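Local coordinates for microtubule-associated protein 1A/1B, light chain 3, putative (Trypanosoma brucei, PDB 3H9D) that probably serves in autophagy as a ubiquitin-like protein of the ATG8 family, becoming attached to membranes through a lipid joined to its C-terminus, at residues V24-E37 and C50-F63. Residues are numbered along the deposited sequence; the frame is centred on the assembly and turned at random.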
ATOM      1  N   VAL A  24       8.381  -0.056  19.258  1.00 45.24           N
ATOM      2  CA  VAL A  24       8.303   1.344  19.682  1.00 46.71           C
ATOM      3  C   VAL A  24       7.566   1.468  21.020  1.00 47.75           C
ATOM      4  O   VAL A  24       8.039   2.145  21.934  1.00 47.22           O
ATOM      5  CB  VAL A  24       7.636   2.236  18.592  1.00 46.07           C
ATOM      6  CG1 VAL A  24       7.069   3.525  19.191  1.00 46.05           C
ATOM      7  CG2 VAL A  24       8.627   2.555  17.486  1.00 45.94           C
ATOM      8  N   ARG A  25       6.425   0.787  21.126  1.00 49.47           N
ATOM      9  CA  ARG A  25       5.552   0.892  22.291  1.00 51.75           C
ATOM     10  C   ARG A  25       5.995   0.004  23.455  1.00 53.24           C
ATOM     11  O   ARG A  25       5.410   0.054  24.543  1.00 53.56           O
ATOM     12  CB  ARG A  25       4.107   0.591  21.895  1.00 51.80           C
ATOM     13  CG  ARG A  25       3.432   1.733  21.147  1.00 52.98           C
ATOM     14  CD  ARG A  25       2.249   1.236  20.322  1.00 57.46           C
ATOM     15  NE  ARG A  25       1.003   0.975  21.064  1.00 60.04           N
ATOM     16  CZ  ARG A  25       0.564   1.641  22.136  1.00 60.90           C
ATOM     17  NH1 ARG A  25       1.255   2.649  22.657  1.00 59.57           N
ATOM     18  NH2 ARG A  25      -0.591   1.289  22.690  1.00 60.95           N
ATOM     19  N   GLU A  26       7.030  -0.800  23.211  1.00 54.93           N
ATOM     20  CA  GLU A  26       7.631  -1.658  24.229  1.00 55.80           C
ATOM     21  C   GLU A  26       8.870  -0.990  24.831  1.00 55.29           C
ATOM     22  O   GLU A  26       9.051  -1.005  26.049  1.00 56.13           O
ATOM     23  CB  GLU A  26       7.961  -3.030  23.628  1.00 56.56           C
ATOM     24  CG  GLU A  26       8.641  -4.024  24.565  1.00 60.25           C
ATOM     25  CD  GLU A  26      10.147  -4.105  24.350  1.00 63.77           C
ATOM     26  OE1 GLU A  26      10.894  -3.972  25.342  1.00 64.22           O
ATOM     27  OE2 GLU A  26      10.581  -4.304  23.191  1.00 65.62           O
ATOM     28  N   ARG A  27       9.701  -0.393  23.978  1.00 54.66           N
ATOM     29  CA  ARG A  27      10.916   0.308  24.407  1.00 54.86           C
ATOM     30  C   ARG A  27      10.595   1.696  24.962  1.00 54.95           C
ATOM     31  O   ARG A  27      11.173   2.126  25.966  1.00 54.89           O
ATOM     32  CB  ARG A  27      11.900   0.422  23.241  1.00 54.89           C
ATOM     33  CG  ARG A  27      13.323   0.742  23.651  1.00 56.91           C
ATOM     34  CD  ARG A  27      14.326   0.162  22.664  1.00 62.23           C
ATOM     35  NE  ARG A  27      14.775   1.123  21.654  1.00 65.44           N
ATOM     36  CZ  ARG A  27      14.245   1.268  20.438  1.00 68.42           C
ATOM     37  NH1 ARG A  27      13.213   0.529  20.047  1.00 69.42           N
ATOM     38  NH2 ARG A  27      14.752   2.168  19.606  1.00 68.57           N
ATOM     39  N   HIS A  28       9.678   2.389  24.289  1.00 54.85           N
ATOM     40  CA  HIS A  28       9.191   3.692  24.724  1.00 54.45           C
ATOM     41  C   HIS A  28       7.684   3.619  24.966  1.00 53.48           C
ATOM     42  O   HIS A  28       6.900   4.053  24.116  1.00 53.57           O
ATOM     43  CB  HIS A  28       9.501   4.763  23.677  1.00 54.82           C
ATOM     44  CG  HIS A  28      10.945   4.834  23.286  1.00 55.85           C
ATOM     45  ND1 HIS A  28      11.850   5.647  23.933  1.00 57.50           N
ATOM     46  CD2 HIS A  28      11.634   4.211  22.302  1.00 57.41           C
ATOM     47  CE1 HIS A  28      13.039   5.512  23.371  1.00 58.35           C
ATOM     48  NE2 HIS A  28      12.935   4.650  22.376  1.00 57.58           N
ATOM     49  N   PRO A  29       7.274   3.081  26.139  1.00 52.46           N
ATOM     50  CA  PRO A  29       5.860   2.855  26.457  1.00 51.10           C
ATOM     51  C   PRO A  29       5.060   4.156  26.609  1.00 49.73           C
ATOM     52  O   PRO A  29       3.829   4.147  26.484  1.00 49.22           O
ATOM     53  CB  PRO A  29       5.922   2.103  27.793  1.00 50.87           C
ATOM     54  CG  PRO A  29       7.201   2.526  28.401  1.00 51.42           C
ATOM     55  CD  PRO A  29       8.151   2.685  27.259  1.00 52.63           C
ATOM     56  N   ASP A  30       5.762   5.256  26.869  1.00 47.62           N
ATOM     57  CA  ASP A  30       5.124   6.564  27.018  1.00 46.26           C
ATOM     58  C   ASP A  30       4.786   7.244  25.681  1.00 44.71           C
ATOM     59  O   ASP A  30       4.209   8.338  25.665  1.00 44.96           O
ATOM     60  CB  ASP A  30       5.968   7.488  27.921  1.00 46.83           C
ATOM     61  CG  ASP A  30       7.429   7.636  27.455  1.00 46.77           C
ATOM     62  OD1 ASP A  30       7.990   8.736  27.642  1.00 46.02           O
ATOM     63  OD2 ASP A  30       8.028   6.668  26.926  1.00 46.78           O
ATOM     64  N   ARG A  31       5.121   6.585  24.568  1.00 42.89           N
ATOM     65  CA  ARG A  31       5.006   7.189  23.228  1.00 39.68           C
ATOM     66  C   ARG A  31       4.047   6.474  22.274  1.00 37.89           C
ATOM     67  O   ARG A  31       3.638   5.325  22.506  1.00 37.57           O
ATOM     68  CB  ARG A  31       6.382   7.345  22.569  1.00 39.38           C
ATOM     69  CG  ARG A  31       7.422   7.932  23.490  1.00 37.35           C
ATOM     70  CD  ARG A  31       8.343   8.888  22.793  1.00 39.47           C
ATOM     71  NE  ARG A  31       9.002   9.726  23.786  1.00 38.98           N
ATOM     72  CZ  ARG A  31       9.427  10.966  23.578  1.00 39.68           C
ATOM     73  NH1 ARG A  31       9.263  11.547  22.398  1.00 40.92           N
ATOM     74  NH2 ARG A  31      10.000  11.635  24.569  1.00 36.57           N
ATOM     75  N   LEU A  32       3.692   7.180  21.202  1.00 35.45           N
ATOM     76  CA  LEU A  32       2.764   6.670  20.200  1.00 32.01           C
ATOM     77  C   LEU A  32       3.417   6.735  18.827  1.00 30.01           C
ATOM     78  O   LEU A  32       3.942   7.781  18.444  1.00 30.22           O
ATOM     79  CB  LEU A  32       1.458   7.473  20.217  1.00 31.05           C
ATOM     80  CG  LEU A  32       0.692   7.505  21.534  1.00 28.83           C
ATOM     81  CD1 LEU A  32      -0.328   8.619  21.493  1.00 24.77           C
ATOM     82  CD2 LEU A  32       0.030   6.157  21.803  1.00 25.61           C
ATOM     83  N   PRO A  33       3.404   5.611  18.088  1.00 28.95           N
ATOM     84  CA  PRO A  33       4.081   5.572  16.788  1.00 26.60           C
ATOM     85  C   PRO A  33       3.230   6.184  15.676  1.00 25.48           C
ATOM     86  O   PRO A  33       2.138   5.697  15.370  1.00 25.24           O
ATOM     87  CB  PRO A  33       4.324   4.081  16.568  1.00 25.70           C
ATOM     88  CG  PRO A  33       3.238   3.402  17.314  1.00 26.27           C
ATOM     89  CD  PRO A  33       2.786   4.315  18.428  1.00 27.95           C
ATOM     90  N   ILE A  34       3.741   7.261  15.097  1.00 23.28           N
ATOM     91  CA  ILE A  34       3.004   8.057  14.129  1.00 23.15           C
ATOM     92  C   ILE A  34       3.742   8.103  12.785  1.00 21.99           C
ATOM     93  O   ILE A  34       4.960   8.310  12.738  1.00 19.59           O
ATOM     94  CB  ILE A  34       2.718   9.500  14.705  1.00 23.42           C
ATOM     95  CG1 ILE A  34       1.380   9.537  15.449  1.00 22.18           C
ATOM     96  CG2 ILE A  34       2.706  10.568  13.625  1.00 22.53           C
ATOM     97  CD1 ILE A  34       1.427   8.977  16.859  1.00 16.68           C
ATOM     98  N   ILE A  35       3.000   7.875  11.703  1.00 22.30           N
ATOM     99  CA  ILE A  35       3.513   8.119  10.337  1.00 21.65           C
ATOM    100  C   ILE A  35       2.906   9.433   9.827  1.00 21.80           C
ATOM    101  O   ILE A  35       1.694   9.611   9.854  1.00 21.43           O
ATOM    102  CB  ILE A  35       3.200   6.938   9.348  1.00 21.16           C
ATOM    103  CG1 ILE A  35       3.753   5.605   9.865  1.00 18.61           C
ATOM    104  CG2 ILE A  35       3.724   7.223   7.913  1.00 18.07           C
ATOM    105  CD1 ILE A  35       5.259   5.560   9.998  1.00 20.83           C
ATOM    106  N   CYS A  36       3.750  10.345   9.360  1.00 22.51           N
ATOM    107  CA  CYS A  36       3.294  11.682   8.992  1.00 23.22           C
ATOM    108  C   CYS A  36       3.745  12.056   7.589  1.00 23.29           C
ATOM    109  O   CYS A  36       4.935  12.318   7.357  1.00 24.02           O
ATOM    110  CB  CYS A  36       3.806  12.703  10.015  1.00 24.78           C
ATOM    111  SG  CYS A  36       2.692  14.078  10.303  1.00 27.10           S
ATOM    112  N   GLU A  37       2.793  12.093   6.651  1.00 21.76           N
ATOM    113  CA  GLU A  37       3.128  12.323   5.240  1.00 20.66           C
ATOM    114  C   GLU A  37       2.363  13.493   4.625  1.00 19.72           C
ATOM    115  O   GLU A  37       1.278  13.805   5.059  1.00 18.02           O
ATOM    116  CB  GLU A  37       2.909  11.032   4.439  1.00 21.23           C
ATOM    117  CG  GLU A  37       3.768   9.848   4.920  1.00 18.51           C
ATOM    118  CD  GLU A  37       3.386   8.546   4.240  1.00 19.44           C
ATOM    119  OE1 GLU A  37       4.080   8.145   3.283  1.00 20.12           O
ATOM    120  OE2 GLU A  37       2.378   7.943   4.643  1.00 18.25           O
ATOM    121  N   CYS A  50       9.513  10.285   8.386  1.00 32.30           N
ATOM    122  CA  CYS A  50       8.109  10.571   8.588  1.00 31.80           C
ATOM    123  C   CYS A  50       7.547   9.850   9.808  1.00 30.43           C
ATOM    124  O   CYS A  50       6.351   9.860  10.035  1.00 31.06           O
ATOM    125  CB  CYS A  50       7.343  10.154   7.339  1.00 32.27           C
ATOM    126  SG  CYS A  50       7.303   8.372   7.116  1.00 36.09           S
ATOM    127  N   LYS A  51       8.414   9.218  10.587  1.00 29.69           N
ATOM    128  CA  LYS A  51       7.992   8.465  11.755  1.00 28.62           C
ATOM    129  C   LYS A  51       8.225   9.276  13.031  1.00 28.73           C
ATOM    130  O   LYS A  51       9.330   9.759  13.294  1.00 28.07           O
ATOM    131  CB  LYS A  51       8.735   7.137  11.817  1.00 28.14           C
ATOM    132  CG  LYS A  51       8.012   6.022  12.552  1.00 29.73           C
ATOM    133  CD  LYS A  51       8.867   4.766  12.624  1.00 28.84           C
ATOM    134  CE  LYS A  51       9.609   4.521  11.326  1.00 30.59           C
ATOM    135  NZ  LYS A  51      10.742   3.571  11.520  1.00 34.16           N
ATOM    136  N   PHE A  52       7.163   9.433  13.810  1.00 29.10           N
ATOM    137  CA  PHE A  52       7.228  10.171  15.064  1.00 28.70           C
ATOM    138  C   PHE A  52       6.872   9.280  16.217  1.00 29.21           C
ATOM    139  O   PHE A  52       5.928   8.507  16.150  1.00 28.85           O
ATOM    140  CB  PHE A  52       6.313  11.393  15.035  1.00 27.81           C
ATOM    141  CG  PHE A  52       6.804  12.476  14.133  1.00 26.42           C
ATOM    142  CD1 PHE A  52       6.489  12.458  12.768  1.00 24.27           C
ATOM    143  CD2 PHE A  52       7.610  13.497  14.636  1.00 20.17           C
ATOM    144  CE1 PHE A  52       6.962  13.446  11.915  1.00 24.16           C
ATOM    145  CE2 PHE A  52       8.087  14.501  13.797  1.00 22.29           C
ATOM    146  CZ  PHE A  52       7.766  14.480  12.431  1.00 27.65           C
ATOM    147  N   LEU A  53       7.673   9.377  17.266  1.00 31.06           N
ATOM    148  CA  LEU A  53       7.401   8.705  18.514  1.00 30.54           C
ATOM    149  C   LEU A  53       6.912   9.825  19.418  1.00 30.35           C
ATOM    150  O   LEU A  53       7.706  10.576  19.975  1.00 30.41           O
ATOM    151  CB  LEU A  53       8.680   8.043  19.032  1.00 30.97           C
ATOM    152  CG  LEU A  53       9.132   6.709  18.403  1.00 33.36           C
ATOM    153  CD1 LEU A  53       9.177   6.678  16.858  1.00 28.78           C
ATOM    154  CD2 LEU A  53      10.472   6.311  18.967  1.00 31.29           C
ATOM    155  N   VAL A  54       5.588   9.938  19.518  1.00 30.04           N
ATOM    156  CA  VAL A  54       4.913  11.125  20.046  1.00 28.82           C
ATOM    157  C   VAL A  54       4.484  10.903  21.497  1.00 29.38           C
ATOM    158  O   VAL A  54       3.773   9.931  21.785  1.00 28.78           O
ATOM    159  CB  VAL A  54       3.665  11.501  19.160  1.00 28.43           C
ATOM    160  CG1 VAL A  54       2.887  12.698  19.731  1.00 25.82           C
ATOM    161  CG2 VAL A  54       4.084  11.772  17.723  1.00 25.06           C
ATOM    162  N   PRO A  55       4.914  11.803  22.412  1.00 29.75           N
ATOM    163  CA  PRO A  55       4.475  11.743  23.812  1.00 30.77           C
ATOM    164  C   PRO A  55       2.956  11.635  23.876  1.00 32.22           C
ATOM    165  O   PRO A  55       2.254  12.467  23.302  1.00 33.01           O
ATOM    166  CB  PRO A  55       4.939  13.084  24.384  1.00 29.92           C
ATOM    167  CG  PRO A  55       6.110  13.472  23.556  1.00 29.34           C
ATOM    168  CD  PRO A  55       5.840  12.926  22.171  1.00 29.56           C
ATOM    169  N   SER A  56       2.460  10.607  24.554  1.00 34.75           N
ATOM    170  CA  SER A  56       1.026  10.294  24.573  1.00 37.17           C
ATOM    171  C   SER A  56       0.165  11.321  25.317  1.00 38.51           C
ATOM    172  O   SER A  56      -1.059  11.175  25.393  1.00 39.22           O
ATOM    173  CB  SER A  56       0.818   8.907  25.176  1.00 37.49           C
ATOM    174  OG  SER A  56      -0.474   8.410  24.871  1.00 41.49           O
ATOM    175  N   ASP A  57       0.819  12.350  25.862  1.00 39.78           N
ATOM    176  CA  ASP A  57       0.174  13.448  26.591  1.00 40.63           C
ATOM    177  C   ASP A  57      -0.052  14.685  25.716  1.00 40.15           C
ATOM    178  O   ASP A  57      -0.531  15.723  26.199  1.00 41.53           O
ATOM    179  CB  ASP A  57       1.019  13.837  27.815  1.00 40.72           C
ATOM    180  CG  ASP A  57       2.488  14.004  27.479  1.00 43.84           C
ATOM    181  OD1 ASP A  57       3.080  15.043  27.836  1.00 47.27           O
ATOM    182  OD2 ASP A  57       3.061  13.090  26.848  1.00 49.36           O
ATOM    183  N   LEU A  58       0.288  14.577  24.434  1.00 38.35           N
ATOM    184  CA  LEU A  58       0.136  15.686  23.511  1.00 36.76           C
ATOM    185  C   LEU A  58      -1.280  15.804  22.963  1.00 36.49           C
ATOM    186  O   LEU A  58      -1.974  14.804  22.762  1.00 35.76           O
ATOM    187  CB  LEU A  58       1.150  15.577  22.368  1.00 37.10           C
ATOM    188  CG  LEU A  58       2.431  16.412  22.478  1.00 34.64           C
ATOM    189  CD1 LEU A  58       3.125  16.276  23.824  1.00 34.31           C
ATOM    190  CD2 LEU A  58       3.392  16.102  21.347  1.00 34.09           C
ATOM    191  N   THR A  59      -1.713  17.045  22.760  1.00 35.65           N
ATOM    192  CA  THR A  59      -2.921  17.314  21.994  1.00 34.07           C
ATOM    193  C   THR A  59      -2.526  17.343  20.521  1.00 32.54           C
ATOM    194  O   THR A  59      -1.335  17.405  20.190  1.00 31.20           O
ATOM    195  CB  THR A  59      -3.573  18.665  22.376  1.00 33.96           C
ATOM    196  OG1 THR A  59      -2.617  19.726  22.240  1.00 35.63           O
ATOM    197  CG2 THR A  59      -4.110  18.632  23.801  1.00 35.23           C
ATOM    198  N   VAL A  60      -3.519  17.300  19.640  1.00 31.65           N
ATOM    199  CA  VAL A  60      -3.267  17.499  18.218  1.00 30.32           C
ATOM    200  C   VAL A  60      -2.496  18.804  18.019  1.00 30.40           C
ATOM    201  O   VAL A  60      -1.478  18.817  17.340  1.00 30.50           O
ATOM    202  CB  VAL A  60      -4.578  17.446  17.376  1.00 30.72           C
ATOM    203  CG1 VAL A  60      -4.361  17.994  15.952  1.00 26.94           C
ATOM    204  CG2 VAL A  60      -5.127  16.023  17.338  1.00 28.12           C
ATOM    205  N   GLY A  61      -2.962  19.879  18.654  1.00 30.84           N
ATOM    206  CA  GLY A  61      -2.321  21.192  18.549  1.00 31.32           C
ATOM    207  C   GLY A  61      -0.842  21.233  18.908  1.00 31.45           C
ATOM    208  O   GLY A  61      -0.064  21.954  18.278  1.00 30.80           O
ATOM    209  N   GLN A  62      -0.455  20.468  19.926  1.00 31.40           N
ATOM    210  CA  GLN A  62       0.951  20.367  20.317  1.00 31.49           C
ATOM    211  C   GLN A  62       1.795  19.573  19.320  1.00 31.00           C
ATOM    212  O   GLN A  62       2.903  19.996  18.988  1.00 30.91           O
ATOM    213  CB  GLN A  62       1.083  19.758  21.711  1.00 32.75           C
ATOM    214  CG  GLN A  62       0.728  20.702  22.842  1.00 34.89           C
ATOM    215  CD  GLN A  62       0.496  19.965  24.141  1.00 40.58           C
ATOM    216  OE1 GLN A  62      -0.464  19.208  24.272  1.00 43.39           O
ATOM    217  NE2 GLN A  62       1.375  20.183  25.112  1.00 44.03           N
ATOM    218  N   PHE A  63       1.288  18.425  18.859  1.00 31.29           N
ATOM    219  CA  PHE A  63       1.997  17.650  17.820  1.00 31.42           C
ATOM    220  C   PHE A  63       2.226  18.495  16.564  1.00 30.99           C
ATOM    221  O   PHE A  63       3.291  18.436  15.959  1.00 31.82           O
ATOM    222  CB  PHE A  63       1.293  16.330  17.469  1.00 30.83           C
ATOM    223  CG  PHE A  63       1.885  15.635  16.253  1.00 34.39           C
ATOM    224  CD1 PHE A  63       3.196  15.134  16.280  1.00 32.73           C
ATOM    225  CD2 PHE A  63       1.142  15.505  15.070  1.00 34.01           C
ATOM    226  CE1 PHE A  63       3.760  14.512  15.153  1.00 34.25           C
ATOM    227  CE2 PHE A  63       1.695  14.876  13.934  1.00 33.86           C
ATOM    228  CZ  PHE A  63       3.011  14.381  13.977  1.00 32.41           C
TER
HETATM  229  O   HOH W   1       3.064  10.009  28.121  1.00 46.39           O
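Strands 31-37 and 51-55 pair antiparallel, Leu32 with Val54 and Ile34 with Phe52 forming the hydrogen-bonded pairs, and Cys36 N to Cys50 O (2.7 Å) extends the ladder. Pro33 and Pro55, which lack an N-H, fall at non-hydrogen-bonded positions, where the pairing with the other strand asks for none. On the face of Leu32, Ile34, Phe52 and Val54, the two branches of Ile34 touch three neighbours: CD1 meets Val54 CG2, while CG2 reaches Phe52 CB and, at 3.8 Å, Phe63 CZ. The small Cys36 lays its SG at the edge of the Phe63 ring, 3.7 Å from CZ, and its CB against Phe52 CE1. Phe63 in turn brings CE1 over one face of the Phe52 ring. On the other face, a bend at chi2 (-141°) carries the Arg31 side chain across to strand 51-55, where NH1 gives Leu53 O a nearly straight bond (3.0 Å, 163°) in the guanidinium plane, with Pro55 CG over one guanidinium face. Leu53 also packs its CG on Val24 CG1, joining helix 14-27 to the sheet. This pair supplies the first two strands of the ubiquitin-like (beta-grasp) fold: strand 51-55 is outermost within the chain, strand 108-113 runs parallel along the other side of 31-38, and helix 60-71 packs through Phe63 opposite helix 14-27.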